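Local coordinates for uncharacterized conserved protein (Idiomarina loihiensis, PDB 2QSD) that is of unknown function but belongs to the DUF1543 family and forms a two-chain assembly of mixed helices and antiparallel beta sheets, at residues K84-V89 / V157-D162; H65-R70 / T106-D111; G54-S59 / K173-L178. All blocks are in the same frame, centred on the assembly; numbering follows the deposited sequence.

In the fold
Contacts 1 and 2 are neighbours, with centres about 5 Å apart, and both pack the sheet of strands 65-66, 69-74, 155-161 and 151-152 against the sheet of strands 105-110, 85-90 and 145-148. They touch directly: Glu160 O lies 2.7 Å from Arg70 N and Arg85 N 2.8 Å from Ala110 O, both probable hydrogen bonds. Contact 3 lies on the other side of the chain's centre, about 27 Å from each of them between centres. It is an edge pairing within a third sheet. Along the chain it closes a loop that holds both other contacts. The function is unknown, and none of the contacts can be tied to an active site.

Contact 1 (K84-V89 / V157-D162); sequences KRLYFV and VTLEFD
Strands 85-89 and 157-161 approach to 7.1 Å between their axes, and their N-to-C directions differ by 110°. No hydrogen bond joins them. This is face-to-face packing of two antiparallel sheets whose strands run steeply across each other. One sheet holds strands 105-110, 85-90 and 145-148. The other holds strands 65-66, 69-74, 155-161 and 151-152. The nearest CA atoms are those of Arg85 and Leu159, 7.1 Å apart.

Three aliphatic side chains carry the contact: Leu86 from the first strand, Val157 and Leu159 from the second. All three start out toward the opposing strand. The two methyls of Leu86 part to serve different neighbours. CD2 meets Val157 CG1 at 4.0 Å. CD1 meets Leu159 CD2 at 4.1 Å. Each pair meets methyl to methyl, and the side chains cross at about a right angle.

Leu159 contributes the most buried surface of the three. Its CD1 is anti to its own CA (chi2 172°), which extends this methyl away from its own strand. While CD2 packs on the Leu86 side chain, CD1 therefore lies against the backbone of the other strand. Only aliphatic side chains meet each other across the contact.

Neighbouring strands close it in. Val157 also packs on Leu73 of strand 69-74, while Leu86 touches Val107 and Leu159 touches Val109, both of strand 105-110. Leu159 N makes a weak hydrogen bond to Glu82 OE2. The tightest approach between the two segments is that of Leu159 CD1 to Arg85 C, at 3.7 Å; the same methyl lies 3.8 Å from Leu86 N.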
ATOM      1  N   LYS A  84      11.618 -24.571  15.911  1.00 93.66           N
ATOM      2  CA  LYS A  84      10.850 -24.031  14.783  1.00 80.57           C
ATOM      3  C   LYS A  84      10.014 -22.821  15.191  1.00 72.38           C
ATOM      4  O   LYS A  84       9.520 -22.734  16.322  1.00 63.70           O
ATOM      5  CB  LYS A  84       9.982 -25.110  14.122  1.00 79.01           C
ATOM      6  CG  LYS A  84      10.797 -26.185  13.417  1.00 78.94           C
ATOM      7  CD  LYS A  84       9.998 -26.960  12.388  1.00 83.79           C
ATOM      8  CE  LYS A  84      10.910 -27.912  11.619  1.00 91.02           C
ATOM      9  NZ  LYS A  84      10.286 -28.433  10.372  1.00 94.95           N
ATOM     10  N   ARG A  85       9.874 -21.884  14.260  1.00 63.66           N
ATOM     11  CA  ARG A  85       9.230 -20.611  14.542  1.00 60.86           C
ATOM     12  C   ARG A  85       8.288 -20.155  13.441  1.00 55.72           C
ATOM     13  O   ARG A  85       8.358 -20.611  12.293  1.00 53.34           O
ATOM     14  CB  ARG A  85      10.279 -19.527  14.818  1.00 60.78           C
ATOM     15  CG  ARG A  85      10.686 -19.422  16.277  1.00 77.35           C
ATOM     16  CD  ARG A  85      12.006 -18.693  16.444  1.00 99.10           C
ATOM     17  NE  ARG A  85      13.141 -19.514  16.022  1.00119.80           N
ATOM     18  CZ  ARG A  85      14.419 -19.167  16.150  1.00127.46           C
ATOM     19  NH1 ARG A  85      15.371 -19.992  15.732  1.00127.88           N
ATOM     20  NH2 ARG A  85      14.752 -18.001  16.693  1.00127.62           N
ATOM     21  N   LEU A  86       7.404 -19.242  13.820  1.00 53.22           N
ATOM     22  CA  LEU A  86       6.459 -18.628  12.910  1.00 49.63           C
ATOM     23  C   LEU A  86       7.151 -17.529  12.099  1.00 51.09           C
ATOM     24  O   LEU A  86       7.769 -16.617  12.660  1.00 46.82           O
ATOM     25  CB  LEU A  86       5.310 -18.043  13.727  1.00 49.51           C
ATOM     26  CG  LEU A  86       3.919 -17.961  13.120  1.00 55.08           C
ATOM     27  CD1 LEU A  86       3.408 -19.341  12.748  1.00 60.80           C
ATOM     28  CD2 LEU A  86       3.005 -17.311  14.131  1.00 52.54           C
ATOM     29  N   TYR A  87       7.056 -17.624  10.778  1.00 43.91           N
ATOM     30  CA  TYR A  87       7.632 -16.617   9.910  1.00 47.03           C
ATOM     31  C   TYR A  87       6.590 -16.034   8.976  1.00 51.64           C
ATOM     32  O   TYR A  87       5.824 -16.762   8.343  1.00 49.17           O
ATOM     33  CB  TYR A  87       8.796 -17.180   9.096  1.00 56.28           C
ATOM     34  CG  TYR A  87      10.074 -17.387   9.881  1.00 67.97           C
ATOM     35  CD1 TYR A  87      10.387 -18.636  10.421  1.00 67.36           C
ATOM     36  CD2 TYR A  87      10.980 -16.339  10.074  1.00 69.76           C
ATOM     37  CE1 TYR A  87      11.563 -18.838  11.142  1.00 68.86           C
ATOM     38  CE2 TYR A  87      12.160 -16.533  10.794  1.00 73.63           C
ATOM     39  CZ  TYR A  87      12.445 -17.787  11.323  1.00 71.26           C
ATOM     40  OH  TYR A  87      13.606 -17.992  12.037  1.00 70.78           O
ATOM     41  N   PHE A  88       6.583 -14.707   8.906  1.00 54.47           N
ATOM     42  CA  PHE A  88       5.737 -13.949   8.002  1.00 54.08           C
ATOM     43  C   PHE A  88       6.578 -13.503   6.809  1.00 56.58           C
ATOM     44  O   PHE A  88       7.601 -12.846   6.988  1.00 57.77           O
ATOM     45  CB  PHE A  88       5.186 -12.737   8.752  1.00 55.20           C
ATOM     46  CG  PHE A  88       4.465 -11.755   7.882  1.00 57.86           C
ATOM     47  CD1 PHE A  88       3.217 -12.067   7.348  1.00 52.98           C
ATOM     48  CD2 PHE A  88       5.026 -10.509   7.611  1.00 50.23           C
ATOM     49  CE1 PHE A  88       2.540 -11.160   6.557  1.00 56.58           C
ATOM     50  CE2 PHE A  88       4.357  -9.593   6.816  1.00 51.55           C
ATOM     51  CZ  PHE A  88       3.107  -9.922   6.287  1.00 63.57           C
ATOM     52  N   VAL A  89       6.149 -13.859   5.600  1.00 51.91           N
ATOM     53  CA  VAL A  89       6.930 -13.581   4.395  1.00 57.97           C
ATOM     54  C   VAL A  89       6.187 -12.654   3.433  1.00 62.83           C
ATOM     55  O   VAL A  89       5.125 -13.005   2.907  1.00 56.88           O
ATOM     56  CB  VAL A  89       7.351 -14.887   3.653  1.00 61.36           C
ATOM     57  CG1 VAL A  89       8.090 -14.565   2.357  1.00 59.01           C
ATOM     58  CG2 VAL A  89       8.223 -15.766   4.543  1.00 61.38           C
ATOM     59  N   VAL A 157       5.240 -16.564  21.260  1.00 53.26           N
ATOM     60  CA  VAL A 157       4.586 -17.496  20.351  1.00 54.11           C
ATOM     61  C   VAL A 157       5.336 -18.825  20.358  1.00 58.62           C
ATOM     62  O   VAL A 157       6.516 -18.886  19.995  1.00 61.66           O
ATOM     63  CB  VAL A 157       4.538 -16.934  18.910  1.00 53.64           C
ATOM     64  CG1 VAL A 157       3.963 -17.962  17.936  1.00 54.85           C
ATOM     65  CG2 VAL A 157       3.730 -15.646  18.868  1.00 49.52           C
ATOM     66  N   THR A 158       4.653 -19.882  20.791  1.00 56.98           N
ATOM     67  CA  THR A 158       5.210 -21.231  20.727  1.00 55.03           C
ATOM     68  C   THR A 158       4.328 -22.123  19.865  1.00 53.03           C
ATOM     69  O   THR A 158       3.118 -21.930  19.799  1.00 60.86           O
ATOM     70  CB  THR A 158       5.418 -21.865  22.124  1.00 57.16           C
ATOM     71  OG1 THR A 158       4.195 -21.824  22.866  1.00 65.79           O
ATOM     72  CG2 THR A 158       6.506 -21.125  22.899  1.00 65.52           C
ATOM     73  N   LEU A 159       4.948 -23.099  19.210  1.00 56.78           N
ATOM     74  CA  LEU A 159       4.260 -23.959  18.257  1.00 51.36           C
ATOM     75  C   LEU A 159       4.192 -25.411  18.717  1.00 50.60           C
ATOM     76  O   LEU A 159       5.126 -25.913  19.337  1.00 52.26           O
ATOM     77  CB  LEU A 159       4.928 -23.860  16.881  1.00 45.62           C
ATOM     78  CG  LEU A 159       5.005 -22.446  16.293  1.00 45.05           C
ATOM     79  CD1 LEU A 159       5.849 -22.430  15.046  1.00 47.98           C
ATOM     80  CD2 LEU A 159       3.617 -21.874  16.002  1.00 42.73           C
ATOM     81  N   GLU A 160       3.073 -26.068  18.408  1.00 48.73           N
ATOM     82  CA  GLU A 160       2.851 -27.479  18.725  1.00 46.15           C
ATOM     83  C   GLU A 160       2.208 -28.184  17.529  1.00 47.31           C
ATOM     84  O   GLU A 160       1.111 -27.819  17.113  1.00 47.27           O
ATOM     85  CB  GLU A 160       1.946 -27.602  19.952  1.00 48.18           C
ATOM     86  CG  GLU A 160       1.600 -29.036  20.348  1.00 55.65           C
ATOM     87  CD  GLU A 160       0.225 -29.170  20.995  1.00 55.52           C
ATOM     88  OE1 GLU A 160      -0.162 -30.307  21.341  1.00 54.43           O
ATOM     89  OE2 GLU A 160      -0.479 -28.150  21.147  1.00 56.85           O
ATOM     90  N   PHE A 161       2.889 -29.187  16.978  1.00 40.96           N
ATOM     91  CA  PHE A 161       2.352 -29.959  15.862  1.00 36.32           C
ATOM     92  C   PHE A 161       1.125 -30.785  16.268  1.00 41.33           C
ATOM     93  O   PHE A 161       1.204 -31.609  17.176  1.00 47.64           O
ATOM     94  CB  PHE A 161       3.432 -30.863  15.265  1.00 38.99           C
ATOM     95  CG  PHE A 161       2.985 -31.629  14.044  1.00 48.38           C
ATOM     96  CD1 PHE A 161       3.020 -31.037  12.787  1.00 47.65           C
ATOM     97  CD2 PHE A 161       2.539 -32.947  14.152  1.00 50.53           C
ATOM     98  CE1 PHE A 161       2.608 -31.740  11.650  1.00 50.34           C
ATOM     99  CE2 PHE A 161       2.122 -33.655  13.026  1.00 49.47           C
ATOM    100  CZ  PHE A 161       2.160 -33.049  11.769  1.00 46.40           C
ATOM    101  N   ASP A 162      -0.002 -30.550  15.593  1.00 37.02           N
ATOM    102  CA  ASP A 162      -1.203 -31.370  15.780  1.00 38.43           C
ATOM    103  C   ASP A 162      -1.875 -31.795  14.466  1.00 36.80           C
ATOM    104  O   ASP A 162      -2.894 -32.484  14.481  1.00 45.88           O
ATOM    105  CB  ASP A 162      -2.209 -30.696  16.732  1.00 33.15           C
ATOM    106  CG  ASP A 162      -2.779 -29.384  16.187  1.00 50.78           C
ATOM    107  OD1 ASP A 162      -2.497 -29.003  15.029  1.00 45.36           O
ATOM    108  OD2 ASP A 162      -3.533 -28.726  16.940  1.00 51.25           O
TER

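Contact 2 (H65-R70 / T106-D111); sequences HVDGYR and TVVVAD
Val109 meets both Tyr69 and Val66, using a different methyl for the main contact with each. CG1 stands over one face of the Tyr69 ring, 3.9 Å from its centroid and 21° off the ring normal, in a CH-pi contact. It is displaced toward the CD2 and CE2 side of the ring. CG2 packs against Val66 CG1 at 3.9 Å and lies 3.5 Å from Val66 O.

Val66 CG1 is anti to its backbone N (chi1 177°), which brings this methyl to 3.4 Å from Val107 O. Its other methyl, CG2, meets Val107 CG1 with the side chains crossing at about a right angle. At the partly exposed margin, Asp67 OD2 accepts a weak hydrogen bond from Val109 N, at 3.3 Å.

The type I' turn from Val66 to Tyr69 positions these groups. Val66 and Tyr69 exchange two backbone hydrogen bonds, each 2.9 Å. This tight beta hairpin presents Val66, Asp67 and Tyr69 to the same strand. Asp67 and Gly68 both have positive phi, as a type I' turn requires. The backbone of Gly68 is bonded to those of Asp162 and Gly163.

Further out, Leu159 of strand 155-161 touches Tyr69. Leu86 of strand 85-90 packs on Val66. On strand 105-110, Ala110 points away from the hairpin and packs on helix 113-122.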
ATOM      1  N   HIS A  65      -3.615 -21.868  13.588  1.00 42.37           N
ATOM      2  CA  HIS A  65      -2.851 -22.973  13.024  1.00 39.11           C
ATOM      3  C   HIS A  65      -2.133 -22.554  11.758  1.00 43.26           C
ATOM      4  O   HIS A  65      -2.715 -21.861  10.919  1.00 42.20           O
ATOM      5  CB  HIS A  65      -3.763 -24.161  12.719  1.00 40.13           C
ATOM      6  CG  HIS A  65      -4.115 -24.973  13.923  1.00 44.70           C
ATOM      7  ND1 HIS A  65      -5.224 -24.715  14.699  1.00 43.86           N
ATOM      8  CD2 HIS A  65      -3.503 -26.040  14.485  1.00 44.35           C
ATOM      9  CE1 HIS A  65      -5.279 -25.586  15.691  1.00 47.17           C
ATOM     10  NE2 HIS A  65      -4.248 -26.404  15.582  1.00 40.60           N
ATOM     11  N   VAL A  66      -0.864 -22.959  11.642  1.00 40.40           N
ATOM     12  CA  VAL A  66      -0.051 -22.759  10.433  1.00 44.46           C
ATOM     13  C   VAL A  66       0.753 -24.039  10.136  1.00 48.31           C
ATOM     14  O   VAL A  66       1.513 -24.508  10.990  1.00 52.81           O
ATOM     15  CB  VAL A  66       0.940 -21.551  10.559  1.00 42.43           C
ATOM     16  CG1 VAL A  66       1.806 -21.424   9.299  1.00 38.50           C
ATOM     17  CG2 VAL A  66       0.213 -20.244  10.796  1.00 38.51           C
ATOM     18  N   ASP A  67       0.572 -24.593   8.934  1.00 46.73           N
ATOM     19  CA  ASP A  67       1.322 -25.768   8.440  1.00 52.27           C
ATOM     20  C   ASP A  67       1.326 -26.980   9.388  1.00 49.45           C
ATOM     21  O   ASP A  67       2.347 -27.653   9.550  1.00 52.57           O
ATOM     22  CB  ASP A  67       2.767 -25.390   8.058  1.00 54.64           C
ATOM     23  CG  ASP A  67       2.842 -24.382   6.921  1.00 64.27           C
ATOM     24  OD1 ASP A  67       1.908 -24.315   6.089  1.00 67.41           O
ATOM     25  OD2 ASP A  67       3.861 -23.658   6.855  1.00 65.85           O
ATOM     26  N   GLY A  68       0.186 -27.239  10.021  1.00 42.59           N
ATOM     27  CA  GLY A  68       0.059 -28.358  10.940  1.00 37.90           C
ATOM     28  C   GLY A  68       0.413 -28.047  12.384  1.00 43.01           C
ATOM     29  O   GLY A  68       0.281 -28.916  13.251  1.00 44.82           O
ATOM     30  N   TYR A  69       0.857 -26.817  12.643  1.00 38.65           N
ATOM     31  CA  TYR A  69       1.243 -26.396  13.990  1.00 42.78           C
ATOM     32  C   TYR A  69       0.177 -25.515  14.630  1.00 43.79           C
ATOM     33  O   TYR A  69      -0.359 -24.617  13.989  1.00 46.66           O
ATOM     34  CB  TYR A  69       2.583 -25.645  13.972  1.00 42.78           C
ATOM     35  CG  TYR A  69       3.790 -26.498  13.635  1.00 42.26           C
ATOM     36  CD1 TYR A  69       4.598 -27.028  14.641  1.00 42.26           C
ATOM     37  CD2 TYR A  69       4.133 -26.763  12.310  1.00 42.88           C
ATOM     38  CE1 TYR A  69       5.714 -27.811  14.336  1.00 33.68           C
ATOM     39  CE2 TYR A  69       5.242 -27.546  11.995  1.00 47.19           C
ATOM     40  CZ  TYR A  69       6.024 -28.063  13.012  1.00 46.74           C
ATOM     41  OH  TYR A  69       7.122 -28.828  12.696  1.00 60.22           O
ATOM     42  N   ARG A  70      -0.109 -25.787  15.899  1.00 42.03           N
ATOM     43  CA  ARG A  70      -0.997 -24.980  16.725  1.00 42.02           C
ATOM     44  C   ARG A  70      -0.205 -23.868  17.414  1.00 47.69           C
ATOM     45  O   ARG A  70       0.899 -24.101  17.905  1.00 46.80           O
ATOM     46  CB  ARG A  70      -1.674 -25.872  17.768  1.00 45.25           C
ATOM     47  CG  ARG A  70      -2.637 -25.178  18.714  1.00 40.17           C
ATOM     48  CD  ARG A  70      -3.408 -26.196  19.520  1.00 52.91           C
ATOM     49  NE  ARG A  70      -4.122 -25.586  20.636  1.00 71.23           N
ATOM     50  CZ  ARG A  70      -4.922 -26.248  21.469  1.00 81.84           C
ATOM     51  NH1 ARG A  70      -5.521 -25.600  22.458  1.00 73.68           N
ATOM     52  NH2 ARG A  70      -5.124 -27.554  21.317  1.00 76.14           N
ATOM     53  N   THR A 106       2.409 -14.633   2.866  1.00 66.24           N
ATOM     54  CA  THR A 106       2.042 -15.858   3.581  1.00 59.33           C
ATOM     55  C   THR A 106       2.688 -15.937   4.969  1.00 54.30           C
ATOM     56  O   THR A 106       3.577 -15.149   5.303  1.00 52.58           O
ATOM     57  CB  THR A 106       2.373 -17.138   2.767  1.00 60.26           C
ATOM     58  OG1 THR A 106       1.751 -18.274   3.382  1.00 60.31           O
ATOM     59  CG2 THR A 106       3.871 -17.370   2.693  1.00 55.11           C
ATOM     60  N   VAL A 107       2.209 -16.884   5.773  1.00 52.15           N
ATOM     61  CA  VAL A 107       2.835 -17.237   7.039  1.00 46.95           C
ATOM     62  C   VAL A 107       3.222 -18.710   6.964  1.00 49.25           C
ATOM     63  O   VAL A 107       2.423 -19.543   6.538  1.00 56.03           O
ATOM     64  CB  VAL A 107       1.899 -16.971   8.247  1.00 53.33           C
ATOM     65  CG1 VAL A 107       2.577 -17.358   9.560  1.00 56.59           C
ATOM     66  CG2 VAL A 107       1.478 -15.496   8.301  1.00 43.37           C
ATOM     67  N   VAL A 108       4.462 -19.019   7.337  1.00 47.86           N
ATOM     68  CA  VAL A 108       4.976 -20.394   7.324  1.00 45.93           C
ATOM     69  C   VAL A 108       5.699 -20.731   8.627  1.00 50.09           C
ATOM     70  O   VAL A 108       6.053 -19.839   9.404  1.00 51.40           O
ATOM     71  CB  VAL A 108       5.959 -20.669   6.135  1.00 47.22           C
ATOM     72  CG1 VAL A 108       5.252 -20.597   4.779  1.00 45.53           C
ATOM     73  CG2 VAL A 108       7.184 -19.743   6.184  1.00 40.90           C
ATOM     74  N   VAL A 109       5.920 -22.024   8.854  1.00 54.06           N
ATOM     75  CA  VAL A 109       6.691 -22.496  10.002  1.00 54.08           C
ATOM     76  C   VAL A 109       8.049 -23.008   9.522  1.00 57.90           C
ATOM     77  O   VAL A 109       8.120 -23.896   8.666  1.00 61.18           O
ATOM     78  CB  VAL A 109       5.928 -23.590  10.789  1.00 50.61           C
ATOM     79  CG1 VAL A 109       6.809 -24.204  11.868  1.00 52.36           C
ATOM     80  CG2 VAL A 109       4.671 -23.009  11.407  1.00 45.92           C
ATOM     81  N   ALA A 110       9.120 -22.430  10.058  1.00 57.49           N
ATOM     82  CA  ALA A 110      10.479 -22.813   9.665  1.00 64.82           C
ATOM     83  C   ALA A 110      11.483 -22.646  10.800  1.00 65.76           C
ATOM     84  O   ALA A 110      11.177 -22.023  11.822  1.00 62.39           O
ATOM     85  CB  ALA A 110      10.919 -22.027   8.445  1.00 59.61           C
ATOM     86  N   ASP A 111      12.677 -23.210  10.618  1.00 73.61           N
ATOM     87  CA  ASP A 111      13.744 -23.108  11.622  1.00 83.29           C
ATOM     88  C   ASP A 111      14.625 -21.871  11.424  1.00 84.50           C
ATOM     89  O   ASP A 111      15.115 -21.285  12.392  1.00 85.87           O
ATOM     90  CB  ASP A 111      14.591 -24.392  11.686  1.00 86.64           C
ATOM     91  CG  ASP A 111      15.041 -24.892  10.312  1.00 95.62           C
ATOM     92  OD1 ASP A 111      15.577 -26.018  10.246  1.00102.04           O
ATOM     93  OD2 ASP A 111      14.870 -24.181   9.299  1.00 99.25           O
TER

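Contact 3 (G54-S59 / K173-L178); sequences GLHLDS and KGYQPL
The first torsions of His56 and Tyr175 each place their own ring, and together they bring the two rings face to face. His56 holds CG between its backbone N and carbonyl carbon (chi1 53°), while Tyr175 has CG anti to its backbone N (chi1 -172°). The rings form an offset stack with centroids 4.3 Å apart and planes at 23°. Tyr175 CE1 lies over the centre of the imidazole, and His56 CB makes a CH-pi contact over the phenol face.

The backbones form an antiparallel edge pairing. Leu57 and Gln176 are a hydrogen-bonded pair: Leu57 N reaches Gln176 O at 2.7 Å, and Gln176 N reaches Leu57 O at 2.9 Å. Leu178 N bonds to Leu55 O beyond one end, and Gly174 N to Asp58 O at the other. The register slips by one between Leu57 and Ser59, where Gly174 and Tyr175 stand against Asp58 alone. Separately, Asp58 and Ser59 both face Tyr14 of strand 9-17, in a classic beta bulge.

Beyond the strand, Leu178 CD1 packs against Leu57 CB at 3.9 Å. Leu178 also packs on Tyr41 and Ile44 of helix 41-47.

His56 is held at both ring nitrogens. ND1 donates to Asp58 OD1 at 2.7 Å. The oxygen lies in the imidazole plane and is met on its syn side, but ND1 is tilted well out of the carboxylate plane. NE2 bonds to Glu25 OE1. The two carboxylate bonds fix the rotation of the imidazole, while the Tyr175 ring lies over one of its faces.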
ATOM      1  N   GLY A  54      -7.825   8.964  11.051  1.00 49.05           N
ATOM      2  CA  GLY A  54      -8.472   8.311   9.914  1.00 49.06           C
ATOM      3  C   GLY A  54      -8.087   6.853   9.748  1.00 50.71           C
ATOM      4  O   GLY A  54      -8.446   6.228   8.750  1.00 56.03           O
ATOM      5  N   LEU A  55      -7.355   6.319  10.724  1.00 44.39           N
ATOM      6  CA  LEU A  55      -6.919   4.929  10.715  1.00 40.31           C
ATOM      7  C   LEU A  55      -8.118   3.988  10.716  1.00 43.68           C
ATOM      8  O   LEU A  55      -9.074   4.176  11.470  1.00 46.09           O
ATOM      9  CB  LEU A  55      -6.015   4.648  11.920  1.00 42.59           C
ATOM     10  CG  LEU A  55      -5.393   3.262  12.119  1.00 42.21           C
ATOM     11  CD1 LEU A  55      -4.482   2.884  10.960  1.00 37.71           C
ATOM     12  CD2 LEU A  55      -4.624   3.233  13.420  1.00 39.99           C
ATOM     13  N   HIS A  56      -8.072   2.993   9.841  1.00 44.91           N
ATOM     14  CA  HIS A  56      -9.172   2.047   9.717  1.00 39.64           C
ATOM     15  C   HIS A  56      -8.673   0.630   9.522  1.00 43.26           C
ATOM     16  O   HIS A  56      -7.628   0.396   8.912  1.00 43.97           O
ATOM     17  CB  HIS A  56     -10.114   2.442   8.572  1.00 32.98           C
ATOM     18  CG  HIS A  56      -9.422   2.654   7.260  1.00 39.17           C
ATOM     19  ND1 HIS A  56      -9.331   1.669   6.298  1.00 44.89           N
ATOM     20  CD2 HIS A  56      -8.791   3.739   6.746  1.00 37.09           C
ATOM     21  CE1 HIS A  56      -8.673   2.135   5.252  1.00 37.35           C
ATOM     22  NE2 HIS A  56      -8.330   3.388   5.499  1.00 41.71           N
ATOM     23  N   LEU A  57      -9.442  -0.305  10.062  1.00 44.06           N
ATOM     24  CA  LEU A  57      -9.227  -1.727   9.901  1.00 45.36           C
ATOM     25  C   LEU A  57      -9.925  -2.192   8.626  1.00 44.65           C
ATOM     26  O   LEU A  57     -11.084  -1.850   8.399  1.00 46.04           O
ATOM     27  CB  LEU A  57      -9.824  -2.426  11.115  1.00 45.39           C
ATOM     28  CG  LEU A  57      -9.606  -3.910  11.331  1.00 56.54           C
ATOM     29  CD1 LEU A  57      -8.209  -4.164  11.862  1.00 52.89           C
ATOM     30  CD2 LEU A  57     -10.659  -4.383  12.308  1.00 56.43           C
ATOM     31  N   ASP A  58      -9.227  -2.972   7.800  1.00 44.79           N
ATOM     32  CA  ASP A  58      -9.783  -3.428   6.513  1.00 42.77           C
ATOM     33  C   ASP A  58     -10.069  -4.927   6.422  1.00 48.71           C
ATOM     34  O   ASP A  58     -11.071  -5.332   5.839  1.00 49.95           O
ATOM     35  CB  ASP A  58      -8.906  -2.977   5.341  1.00 47.06           C
ATOM     36  CG  ASP A  58      -9.017  -1.481   5.072  1.00 64.37           C
ATOM     37  OD1 ASP A  58      -9.940  -0.837   5.620  1.00 59.19           O
ATOM     38  OD2 ASP A  58      -8.179  -0.947   4.313  1.00 77.66           O
ATOM     39  N   SER A  59      -9.174  -5.742   6.968  1.00 47.30           N
ATOM     40  CA  SER A  59      -9.441  -7.161   7.168  1.00 44.84           C
ATOM     41  C   SER A  59      -8.615  -7.695   8.326  1.00 47.18           C
ATOM     42  O   SER A  59      -7.641  -7.072   8.745  1.00 50.77           O
ATOM     43  CB  SER A  59      -9.178  -7.977   5.900  1.00 41.44           C
ATOM     44  OG  SER A  59      -7.812  -7.965   5.547  1.00 43.54           O
ATOM     45  N   LYS A 173     -13.848  -8.864   6.198  1.00 52.31           N
ATOM     46  CA  LYS A 173     -13.299  -7.756   5.417  1.00 53.66           C
ATOM     47  C   LYS A 173     -14.325  -6.636   5.259  1.00 55.70           C
ATOM     48  O   LYS A 173     -15.532  -6.884   5.234  1.00 59.00           O
ATOM     49  CB  LYS A 173     -12.738  -8.219   4.066  1.00 50.26           C
ATOM     50  CG  LYS A 173     -13.719  -8.948   3.168  1.00 76.73           C
ATOM     51  CD  LYS A 173     -13.001  -9.632   2.012  1.00 87.72           C
ATOM     52  CE  LYS A 173     -13.953 -10.533   1.230  1.00 96.74           C
ATOM     53  NZ  LYS A 173     -13.227 -11.422   0.281  1.00101.66           N
ATOM     54  N   GLY A 174     -13.836  -5.403   5.175  1.00 56.75           N
ATOM     55  CA  GLY A 174     -14.691  -4.222   5.110  1.00 50.88           C
ATOM     56  C   GLY A 174     -13.945  -2.954   5.469  1.00 51.87           C
ATOM     57  O   GLY A 174     -12.763  -2.817   5.158  1.00 50.14           O
ATOM     58  N   TYR A 175     -14.641  -2.027   6.122  1.00 52.83           N
ATOM     59  CA  TYR A 175     -14.074  -0.739   6.494  1.00 50.19           C
ATOM     60  C   TYR A 175     -14.529  -0.400   7.900  1.00 49.15           C
ATOM     61  O   TYR A 175     -15.698  -0.119   8.121  1.00 56.54           O
ATOM     62  CB  TYR A 175     -14.528   0.350   5.510  1.00 53.45           C
ATOM     63  CG  TYR A 175     -13.839   1.694   5.690  1.00 56.77           C
ATOM     64  CD1 TYR A 175     -12.720   2.032   4.930  1.00 54.08           C
ATOM     65  CD2 TYR A 175     -14.311   2.628   6.615  1.00 56.83           C
ATOM     66  CE1 TYR A 175     -12.088   3.266   5.087  1.00 57.59           C
ATOM     67  CE2 TYR A 175     -13.683   3.858   6.787  1.00 61.11           C
ATOM     68  CZ  TYR A 175     -12.574   4.171   6.020  1.00 63.64           C
ATOM     69  OH  TYR A 175     -11.961   5.394   6.189  1.00 66.74           O
ATOM     70  N   GLN A 176     -13.597  -0.419   8.846  1.00 50.52           N
ATOM     71  CA  GLN A 176     -13.922  -0.178  10.247  1.00 53.35           C
ATOM     72  C   GLN A 176     -12.941   0.823  10.848  1.00 53.08           C
ATOM     73  O   GLN A 176     -11.812   0.458  11.162  1.00 57.42           O
ATOM     74  CB  GLN A 176     -13.912  -1.497  11.033  1.00 55.10           C
ATOM     75  CG  GLN A 176     -14.239  -1.386  12.532  1.00 49.90           C
ATOM     76  CD  GLN A 176     -15.726  -1.248  12.819  1.00 59.02           C
ATOM     77  OE1 GLN A 176     -16.570  -1.416  11.933  1.00 61.36           O
ATOM     78  NE2 GLN A 176     -16.053  -0.950  14.070  1.00 51.90           N
ATOM     79  N   PRO A 177     -13.358   2.096  10.972  1.00 55.23           N
ATOM     80  CA  PRO A 177     -12.551   3.116  11.633  1.00 57.21           C
ATOM     81  C   PRO A 177     -12.279   2.755  13.078  1.00 55.55           C
ATOM     82  O   PRO A 177     -13.175   2.305  13.784  1.00 60.25           O
ATOM     83  CB  PRO A 177     -13.437   4.364  11.568  1.00 51.55           C
ATOM     84  CG  PRO A 177     -14.321   4.129  10.407  1.00 59.03           C
ATOM     85  CD  PRO A 177     -14.613   2.660  10.447  1.00 61.01           C
ATOM     86  N   LEU A 178     -11.031   2.923  13.490  1.00 60.96           N
ATOM     87  CA  LEU A 178     -10.645   2.744  14.875  1.00 63.09           C
ATOM     88  C   LEU A 178     -11.020   3.994  15.675  1.00 70.35           C
ATOM     89  O   LEU A 178     -10.790   5.114  15.212  1.00 75.41           O
ATOM     90  CB  LEU A 178      -9.146   2.441  14.977  1.00 56.91           C
ATOM     91  CG  LEU A 178      -8.756   0.957  14.878  1.00 55.27           C
ATOM     92  CD1 LEU A 178      -8.572   0.496  13.453  1.00 52.05           C
ATOM     93  CD2 LEU A 178      -7.486   0.709  15.646  1.00 62.76           C
TER